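Local coordinates for protein HTLV-2 integrase catalytic core domain (Human T-cell leukemia virus 2, PDB 6QBT) that probably inserts viral DNA into host chromosomes, forming the magnesium-binding catalytic core of a retroviral integrase with an RNase H-like fold, at residues Y17-Y22 with L126-A131; I67-D70 with A74-S77; Q78-F83 with I89-H94. All coordinates share one frame; numbering follows the deposited sequence.

Contact 1: residues Y17-Y22 with L126-A131; sequences YKYKKY and LPLDNA
With chi1 near 174° the Tyr19 ring swings away from its own amide nitrogen and lies beside the carbonyl; Leu128 takes the matching torsion, 176°. The two side chains slide past each other in opposite directions, and the leucine lies over one face of the phenol ring. Its CD1 stands over that face; CD2 and CB meet the rim, CD2 3.8 Å from Tyr19 CD2 and CB 3.9 Å from Tyr19 CE2. On the opposite face rests the aliphatic part of Lys20, whose CG is 3.6 Å above the plane of the Tyr19 ring and over its centre; the ring is thus sandwiched between hydrocarbon on both sides. Tyr17 adds a looser apolar touch, its CE2 meeting Leu128 CD1 at 4.3 Å from an oblique direction, and its hydroxyl is hydrogen-bonded to Asn117 on helix 104-122. Each half has a defined backbone motif. Tyr19 to Tyr22 form a type I' turn closed by Tyr19 N to Tyr22 O at 2.9 Å and Tyr22 N to Tyr19 O at 3.1 Å, and Pro127 occupies the N-cap position, setting Leu128 at the start of its helix. Leu128 also packs on Tyr24. The arrangement is apolar packing of a beta-hairpin end, joining strands 9-19 and 22-31, against the first turn of helix 128-142, one of the helices flanking the sheet of this RNase H-like fold.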
loop_
_atom_site.group_PDB
_atom_site.type_symbol
_atom_site.label_atom_id
_atom_site.label_comp_id
_atom_site.label_asym_id
_atom_site.label_seq_id
_atom_site.Cartn_x
_atom_site.Cartn_y
_atom_site.Cartn_z
ATOM N N TYR A 17 -3.297 -21.029 -12.770
ATOM C CA TYR A 17 -4.531 -21.173 -11.986
ATOM C C TYR A 17 -5.753 -20.949 -12.871
ATOM O O TYR A 17 -5.974 -19.841 -13.338
ATOM C CB TYR A 17 -4.566 -20.216 -10.806
ATOM C CG TYR A 17 -5.751 -20.473 -9.920
ATOM C CD1 TYR A 17 -5.740 -21.529 -9.007
ATOM C CD2 TYR A 17 -6.908 -19.707 -10.023
ATOM C CE1 TYR A 17 -6.836 -21.798 -8.201
ATOM C CE2 TYR A 17 -8.017 -19.956 -9.216
ATOM C CZ TYR A 17 -7.975 -21.000 -8.306
ATOM O OH TYR A 17 -9.051 -21.254 -7.503
ATOM N N LYS A 18 -6.529 -22.011 -13.078
ATOM C CA LYS A 18 -7.706 -22.005 -13.939
ATOM C C LYS A 18 -8.889 -21.461 -13.147
ATOM O O LYS A 18 -9.200 -21.974 -12.082
ATOM C CB LYS A 18 -8.031 -23.427 -14.427
ATOM C CG LYS A 18 -8.014 -23.614 -15.934
ATOM C CD LYS A 18 -8.770 -24.858 -16.386
ATOM C CE LYS A 18 -8.997 -24.789 -17.887
ATOM N NZ LYS A 18 -9.792 -25.945 -18.366
ATOM N N TYR A 19 -9.531 -20.413 -13.645
ATOM C CA TYR A 19 -10.734 -19.865 -13.012
ATOM C C TYR A 19 -11.633 -19.395 -14.144
ATOM O O TYR A 19 -11.215 -18.588 -14.976
ATOM C CB TYR A 19 -10.380 -18.712 -12.049
ATOM C CG TYR A 19 -11.569 -17.966 -11.433
ATOM C CD1 TYR A 19 -12.339 -18.533 -10.393
ATOM C CD2 TYR A 19 -11.928 -16.682 -11.883
ATOM C CE1 TYR A 19 -13.429 -17.836 -9.825
ATOM C CE2 TYR A 19 -13.002 -15.976 -11.328
ATOM C CZ TYR A 19 -13.748 -16.547 -10.300
ATOM O OH TYR A 19 -14.811 -15.832 -9.769
ATOM N N LYS A 20 -12.845 -19.939 -14.179
ATOM C CA LYS A 20 -13.847 -19.633 -15.191
ATOM C C LYS A 20 -13.314 -19.795 -16.614
ATOM O O LYS A 20 -13.447 -18.904 -17.440
ATOM C CB LYS A 20 -14.409 -18.233 -14.954
ATOM C CG LYS A 20 -14.973 -18.106 -13.559
ATOM C CD LYS A 20 -15.957 -16.975 -13.412
ATOM C CE LYS A 20 -16.813 -17.252 -12.189
ATOM N NZ LYS A 20 -17.829 -16.197 -11.995
ATOM N N LYS A 21 -12.682 -20.942 -16.863
ATOM C CA LYS A 21 -12.148 -21.302 -18.170
ATOM C C LYS A 21 -11.025 -20.387 -18.671
ATOM O O LYS A 21 -10.757 -20.375 -19.858
ATOM C CB LYS A 21 -13.269 -21.361 -19.219
ATOM C CG LYS A 21 -14.469 -22.214 -18.835
ATOM C CD LYS A 21 -15.741 -21.753 -19.563
ATOM C CE LYS A 21 -16.689 -22.896 -19.896
ATOM N NZ LYS A 21 -16.872 -23.848 -18.766
ATOM N N TYR A 22 -10.397 -19.610 -17.800
ATOM C CA TYR A 22 -9.172 -18.907 -18.161
ATOM C C TYR A 22 -8.043 -19.356 -17.253
ATOM O O TYR A 22 -8.213 -19.421 -16.011
ATOM C CB TYR A 22 -9.302 -17.383 -18.054
ATOM C CG TYR A 22 -8.115 -16.667 -18.701
ATOM C CD1 TYR A 22 -8.079 -16.423 -20.099
ATOM C CD2 TYR A 22 -7.023 -16.259 -17.941
ATOM C CE1 TYR A 22 -7.006 -15.770 -20.691
ATOM C CE2 TYR A 22 -5.941 -15.618 -18.527
ATOM C CZ TYR A 22 -5.944 -15.371 -19.896
ATOM O OH TYR A 22 -4.862 -14.760 -20.453
ATOM N N LEU A 126 -17.736 -12.466 -5.423
ATOM C CA LEU A 126 -16.684 -11.427 -5.570
ATOM C C LEU A 126 -15.544 -11.793 -6.528
ATOM O O LEU A 126 -15.271 -12.964 -6.721
ATOM C CB LEU A 126 -16.075 -11.099 -4.200
ATOM C CG LEU A 126 -16.932 -10.150 -3.341
ATOM C CD1 LEU A 126 -16.680 -10.357 -1.848
ATOM C CD2 LEU A 126 -16.711 -8.691 -3.751
ATOM N N PRO A 127 -14.844 -10.787 -7.092
ATOM C CA PRO A 127 -13.823 -11.069 -8.122
ATOM C C PRO A 127 -12.631 -11.913 -7.638
ATOM O O PRO A 127 -12.287 -11.867 -6.456
ATOM C CB PRO A 127 -13.320 -9.667 -8.526
ATOM C CG PRO A 127 -14.321 -8.701 -7.998
ATOM C CD PRO A 127 -14.920 -9.345 -6.786
ATOM N N LEU A 128 -12.009 -12.651 -8.560
ATOM C CA LEU A 128 -10.750 -13.382 -8.314
ATOM C C LEU A 128 -9.643 -12.563 -7.625
ATOM O O LEU A 128 -8.940 -13.063 -6.744
ATOM C CB LEU A 128 -10.212 -13.919 -9.649
ATOM C CG LEU A 128 -8.862 -14.649 -9.668
ATOM C CD1 LEU A 128 -8.908 -15.807 -8.682
ATOM C CD2 LEU A 128 -8.499 -15.143 -11.069
ATOM N N ASP A 129 -9.472 -11.317 -8.043
ATOM C CA ASP A 129 -8.447 -10.443 -7.458
ATOM C C ASP A 129 -8.565 -10.255 -5.964
ATOM O O ASP A 129 -7.569 -10.269 -5.292
ATOM C CB ASP A 129 -8.402 -9.076 -8.146
ATOM C CG ASP A 129 -7.356 -9.027 -9.244
ATOM O OD1 ASP A 129 -6.158 -9.317 -8.963
ATOM O OD2 ASP A 129 -7.730 -8.719 -10.387
ATOM N N ASN A 130 -9.789 -10.098 -5.461
ATOM C CA ASN A 130 -10.032 -10.065 -4.022
ATOM C C ASN A 130 -9.512 -11.327 -3.309
ATOM O O ASN A 130 -8.902 -11.221 -2.251
ATOM C CB ASN A 130 -11.512 -9.919 -3.706
ATOM C CG ASN A 130 -12.106 -8.628 -4.223
ATOM O OD1 ASN A 130 -11.750 -8.174 -5.317
ATOM N ND2 ASN A 130 -13.046 -8.051 -3.459
ATOM N N ALA A 131 -9.756 -12.502 -3.876
ATOM C CA ALA A 131 -9.386 -13.764 -3.223
ATOM C C ALA A 131 -7.873 -13.937 -3.173
ATOM O O ALA A 131 -7.332 -14.376 -2.155
ATOM C CB ALA A 131 -10.045 -14.940 -3.928
#

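Contact 2: residues I67-D70 with A74-S77; sequences INTD and AFLS. With MG (magnesium ion), chain B.
Thr69 OG1 is held by two hydrogen bonds, one to Asp70 O at 3.0 Å and a second linking it to NE2 of His91, while the same oxygen rests against Phe75 CB at 3.6 Å. This is the end of strand 66-68, which lies between strands 9-19 and 90-92 in the RNase H-like fold of the integrase core and runs into the metal site. The acceptor Asp70 O is met on a lone pair in its carbonyl plane, which helps fix the rotation of the threonine. With the hydroxyl so held, Thr69 CB lies over the face of Phe75 as a CH-pi contact, 3.7 Å from the ring centroid and 15° off the normal; CG2 spreads over the CD1 side of the ring. Asp70 comes to the ring from another direction: OD1 approaches the edge near the ring plane, 3.2 Å from Phe75 CD2, with the carboxylate turned 64° to the ring. OD1 also accepts a hydrogen bond from Gly72 N, so the loop backbone and the ring edge both bear on the orientation of the carboxylate. That leaves the other oxygen to bind metal together with Asp13: Asp70 OD2 is 2.0 Å from the magnesium ion.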
loop_
_atom_site.group_PDB
_atom_site.type_symbol
_atom_site.label_atom_id
_atom_site.label_comp_id
_atom_site.label_asym_id
_atom_site.label_seq_id
_atom_site.Cartn_x
_atom_site.Cartn_y
_atom_site.Cartn_z
ATOM N N ILE A 67 18.188 -13.202 -7.010
ATOM C CA ILE A 67 17.018 -14.008 -7.390
ATOM C C ILE A 67 17.403 -15.278 -8.176
ATOM O O ILE A 67 18.331 -15.262 -8.985
ATOM C CB ILE A 67 15.989 -13.190 -8.189
ATOM C CG1 ILE A 67 16.660 -12.494 -9.372
ATOM C CG2 ILE A 67 15.328 -12.182 -7.270
ATOM C CD1 ILE A 67 15.729 -12.159 -10.518
ATOM N N ASN A 68 16.693 -16.371 -7.899
ATOM C CA ASN A 68 16.850 -17.618 -8.642
ATOM C C ASN A 68 15.524 -18.011 -9.244
ATOM O O ASN A 68 14.519 -18.072 -8.541
ATOM C CB ASN A 68 17.378 -18.746 -7.750
ATOM C CG ASN A 68 17.841 -19.936 -8.555
ATOM O OD1 ASN A 68 19.024 -20.047 -8.921
ATOM N ND2 ASN A 68 16.902 -20.813 -8.898
ATOM N N THR A 69 15.537 -18.274 -10.547
ATOM C CA THR A 69 14.360 -18.646 -11.320
ATOM C C THR A 69 14.612 -19.939 -12.130
ATOM O O THR A 69 15.714 -20.488 -12.120
ATOM C CB THR A 69 13.990 -17.500 -12.295
ATOM O OG1 THR A 69 14.998 -17.350 -13.315
ATOM C CG2 THR A 69 13.835 -16.180 -11.530
ATOM N N ASP A 70 13.577 -20.416 -12.819
ATOM C CA ASP A 70 13.723 -21.456 -13.859
ATOM C C ASP A 70 14.199 -20.787 -15.149
ATOM O O ASP A 70 14.417 -19.565 -15.180
ATOM C CB ASP A 70 12.429 -22.318 -14.056
ATOM C CG ASP A 70 11.206 -21.533 -14.579
ATOM O OD1 ASP A 70 11.327 -20.380 -15.071
ATOM O OD2 ASP A 70 10.078 -22.096 -14.499
ATOM N N ALA A 74 10.471 -15.481 -20.272
ATOM C CA ALA A 74 10.343 -14.161 -19.632
ATOM C C ALA A 74 11.544 -13.868 -18.732
ATOM O O ALA A 74 12.131 -12.799 -18.844
ATOM C CB ALA A 74 9.057 -14.053 -18.839
ATOM N N PHE A 75 11.933 -14.840 -17.896
ATOM C CA PHE A 75 13.143 -14.702 -17.059
ATOM C C PHE A 75 14.457 -14.612 -17.851
ATOM O O PHE A 75 15.407 -14.016 -17.359
ATOM C CB PHE A 75 13.295 -15.846 -16.054
ATOM C CG PHE A 75 12.159 -15.976 -15.092
ATOM C CD1 PHE A 75 11.767 -14.905 -14.307
ATOM C CD2 PHE A 75 11.501 -17.194 -14.949
ATOM C CE1 PHE A 75 10.732 -15.033 -13.395
ATOM C CE2 PHE A 75 10.458 -17.325 -14.065
ATOM C CZ PHE A 75 10.076 -16.243 -13.280
ATOM N N LEU A 76 14.517 -15.204 -19.042
ATOM C CA LEU A 76 15.708 -15.143 -19.884
ATOM C C LEU A 76 15.694 -14.034 -20.946
ATOM O O LEU A 76 16.709 -13.808 -21.613
ATOM C CB LEU A 76 15.924 -16.499 -20.561
ATOM C CG LEU A 76 16.101 -17.698 -19.604
ATOM C CD1 LEU A 76 16.396 -18.962 -20.403
ATOM C CD2 LEU A 76 17.190 -17.466 -18.564
ATOM N N SER A 77 14.565 -13.348 -21.097
ATOM C CA SER A 77 14.449 -12.201 -22.001
ATOM C C SER A 77 15.507 -11.130 -21.771
ATOM O O SER A 77 15.976 -10.906 -20.648
ATOM C CB SER A 77 13.063 -11.536 -21.877
ATOM O OG SER A 77 12.845 -11.021 -20.575
HETATM MG MG MG B . 8.115 -21.804 -14.944
#

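Contact 3: residues Q78-F83 with I89-H94; sequences QEFQEF and IKHSTH
His91 is where the packing is tight, since two side chains of helix 78-86 meet its imidazole in different ways. Phe80 turns its edge to the face of that ring in a T-shaped pair: the centroids are 5.3 Å apart, the planes stand at 76°, and Phe80 CE2 reaches His91 CE1 at 3.8 Å. Gln81 instead comes to the imidazole edge. A bend at its second torsion brings the amide there, and the amide plane lies 12° from that of the imidazole. In that setting His91 ND1 donates a weak hydrogen bond to Gln81 OE1, 3.3 Å long but nearly straight, with an N-H...O angle of 168°. The other ring nitrogen, NE2, faces Thr69; two polar partners on the ring, one of them weak, probably help set its rotation.

Elsewhere the contact is looser, though still buried: Phe83 CE1 and Ile89 CD1 touch obliquely at 4.3 Å, an apolar meeting without polar ties. The solvent side is the helix face of Gln78 and Glu82, both exposed, which pair with each other instead of with the strand. Gln78 NE2 donates to Glu82 OE2 at 3.1 Å, on the syn side but tilted well out of the carboxylate plane.

The helix also packs on helix 47-61, Phe80 against Thr50 and Phe83 against Ile51 and Leu55. Leu142 of the third subunit packs on Phe83 and Ile89, while strand 90-92 pairs with strand 66-68, whose Ile67 lies against Phe80, Ile89 and His91.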
loop_
_atom_site.group_PDB
_atom_site.type_symbol
_atom_site.label_atom_id
_atom_site.label_comp_id
_atom_site.label_asym_id
_atom_site.label_seq_id
_atom_site.Cartn_x
_atom_site.Cartn_y
_atom_site.Cartn_z
ATOM N N GLN A 78 15.836 -10.438 -22.848
ATOM C CA GLN A 78 16.766 -9.334 -22.771
ATOM C C GLN A 78 16.238 -8.223 -21.870
ATOM O O GLN A 78 17.032 -7.575 -21.196
ATOM C CB GLN A 78 17.087 -8.798 -24.161
ATOM C CG GLN A 78 18.342 -7.950 -24.202
ATOM C CD GLN A 78 18.792 -7.650 -25.620
ATOM O OE1 GLN A 78 18.603 -8.460 -26.533
ATOM N NE2 GLN A 78 19.395 -6.478 -25.817
ATOM N N GLU A 79 14.913 -8.040 -21.842
ATOM C CA GLU A 79 14.259 -7.040 -20.984
ATOM C C GLU A 79 14.477 -7.350 -19.501
ATOM O O GLU A 79 14.854 -6.461 -18.745
ATOM C CB GLU A 79 12.744 -6.934 -21.247
ATOM C CG GLU A 79 12.361 -6.260 -22.559
ATOM C CD GLU A 79 12.460 -7.164 -23.786
ATOM O OE1 GLU A 79 13.015 -8.293 -23.695
ATOM O OE2 GLU A 79 11.975 -6.735 -24.857
ATOM N N PHE A 80 14.236 -8.597 -19.093
ATOM C CA PHE A 80 14.444 -8.989 -17.680
ATOM C C PHE A 80 15.934 -8.999 -17.287
ATOM O O PHE A 80 16.264 -8.553 -16.191
ATOM C CB PHE A 80 13.769 -10.329 -17.347
ATOM C CG PHE A 80 13.702 -10.643 -15.868
ATOM C CD1 PHE A 80 12.693 -10.119 -15.072
ATOM C CD2 PHE A 80 14.642 -11.488 -15.273
ATOM C CE1 PHE A 80 12.616 -10.424 -13.706
ATOM C CE2 PHE A 80 14.584 -11.778 -13.913
ATOM C CZ PHE A 80 13.564 -11.250 -13.123
ATOM N N GLN A 81 16.837 -9.454 -18.164
ATOM C CA GLN A 81 18.262 -9.381 -17.829
ATOM C C GLN A 81 18.732 -7.929 -17.719
ATOM O O GLN A 81 19.492 -7.590 -16.819
ATOM C CB GLN A 81 19.152 -10.136 -18.827
ATOM C CG GLN A 81 18.856 -11.630 -19.016
ATOM C CD GLN A 81 18.831 -12.465 -17.735
ATOM O OE1 GLN A 81 19.596 -12.240 -16.787
ATOM N NE2 GLN A 81 17.946 -13.458 -17.716
ATOM N N GLU A 82 18.283 -7.066 -18.620
ATOM C CA GLU A 82 18.663 -5.646 -18.541
ATOM C C GLU A 82 18.175 -4.993 -17.243
ATOM O O GLU A 82 18.890 -4.208 -16.636
ATOM C CB GLU A 82 18.157 -4.863 -19.755
ATOM C CG GLU A 82 19.050 -5.029 -20.974
ATOM C CD GLU A 82 18.453 -4.467 -22.265
ATOM O OE1 GLU A 82 17.378 -3.829 -22.220
ATOM O OE2 GLU A 82 19.057 -4.675 -23.336
ATOM N N PHE A 83 16.956 -5.342 -16.828
ATOM C CA PHE A 83 16.380 -4.850 -15.592
ATOM C C PHE A 83 17.266 -5.264 -14.423
ATOM O O PHE A 83 17.707 -4.430 -13.642
ATOM C CB PHE A 83 14.936 -5.365 -15.448
ATOM C CG PHE A 83 14.249 -4.905 -14.201
ATOM C CD1 PHE A 83 14.412 -5.604 -12.998
ATOM C CD2 PHE A 83 13.428 -3.775 -14.215
ATOM C CE1 PHE A 83 13.776 -5.168 -11.840
ATOM C CE2 PHE A 83 12.785 -3.349 -13.059
ATOM C CZ PHE A 83 12.965 -4.038 -11.872
ATOM N N ILE A 89 20.804 -6.663 -9.370
ATOM C CA ILE A 89 20.175 -7.835 -8.806
ATOM C C ILE A 89 20.818 -9.045 -9.496
ATOM O O ILE A 89 20.711 -9.194 -10.725
ATOM C CB ILE A 89 18.651 -7.817 -9.043
ATOM C CG1 ILE A 89 18.005 -6.591 -8.371
ATOM C CG2 ILE A 89 18.018 -9.079 -8.476
ATOM C CD1 ILE A 89 16.591 -6.278 -8.833
ATOM N N LYS A 90 21.503 -9.882 -8.712
ATOM C CA LYS A 90 22.114 -11.117 -9.236
ATOM C C LYS A 90 20.990 -12.084 -9.613
ATOM O O LYS A 90 20.017 -12.246 -8.857
ATOM C CB LYS A 90 23.043 -11.734 -8.185
ATOM C CG LYS A 90 23.629 -13.088 -8.522
ATOM C CD LYS A 90 24.777 -13.416 -7.576
ATOM C CE LYS A 90 25.336 -14.817 -7.814
ATOM N NZ LYS A 90 25.901 -14.998 -9.177
ATOM N N HIS A 91 21.113 -12.695 -10.785
ATOM C CA HIS A 91 20.106 -13.607 -11.306
ATOM C C HIS A 91 20.763 -14.902 -11.699
ATOM O O HIS A 91 21.616 -14.907 -12.563
ATOM C CB HIS A 91 19.413 -12.998 -12.517
ATOM C CG HIS A 91 18.313 -13.848 -13.060
ATOM N ND1 HIS A 91 17.928 -13.810 -14.378
ATOM C CD2 HIS A 91 17.518 -14.766 -12.461
ATOM C CE1 HIS A 91 16.934 -14.659 -14.563
ATOM N NE2 HIS A 91 16.673 -15.258 -13.421
ATOM N N SER A 92 20.366 -15.995 -11.072
ATOM C CA SER A 92 20.859 -17.310 -11.427
ATOM C C SER A 92 19.658 -18.173 -11.721
ATOM O O SER A 92 18.533 -17.791 -11.404
ATOM C CB SER A 92 21.680 -17.882 -10.281
ATOM O OG SER A 92 20.929 -17.847 -9.070
ATOM N N THR A 93 19.897 -19.333 -12.329
ATOM C CA THR A 93 18.817 -20.255 -12.759
ATOM C C THR A 93 19.084 -21.713 -12.319
ATOM O O THR A 93 19.095 -22.612 -13.131
ATOM C CB THR A 93 18.545 -20.161 -14.297
ATOM O OG1 THR A 93 19.761 -20.360 -15.016
ATOM C CG2 THR A 93 17.962 -18.791 -14.705
ATOM N N HIS A 94 19.281 -21.923 -11.018
ATOM C CA HIS A 94 19.460 -23.268 -10.443
ATOM C C HIS A 94 18.129 -23.972 -10.202
ATOM O O HIS A 94 18.088 -25.207 -10.163
ATOM C CB HIS A 94 20.242 -23.202 -9.127
ATOM C CG HIS A 94 21.581 -22.530 -9.242
ATOM N ND1 HIS A 94 21.899 -21.373 -8.554
ATOM C CD2 HIS A 94 22.685 -22.849 -9.963
ATOM C CE1 HIS A 94 23.139 -21.013 -8.843
ATOM N NE2 HIS A 94 23.636 -21.891 -9.698
#

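Overall arrangement
All three contacts reach one mixed sheet. Contacts 2 and 3 are neighbours that touch directly, with centres about 6 Å apart, on adjacent strands 66-68 and 90-92 and the consecutive helices 73-76 and 78-86; the backbone bond Ile67 N to Lys90 O, 2.8 Å, joins the two strands. Both are buried. Contact 1 is only partly buried, its centre about 25 Å from that of contact 2 and 30 Å from that of contact 3, across the chain's centre from the latter. Chemistry follows place: a leucine against tyrosines at the hairpin end, a threonine over an aromatic ring beside a metal-binding carboxylate in contact 2, and histidine with phenylalanine and glutamine at the sheet's edge within this chain.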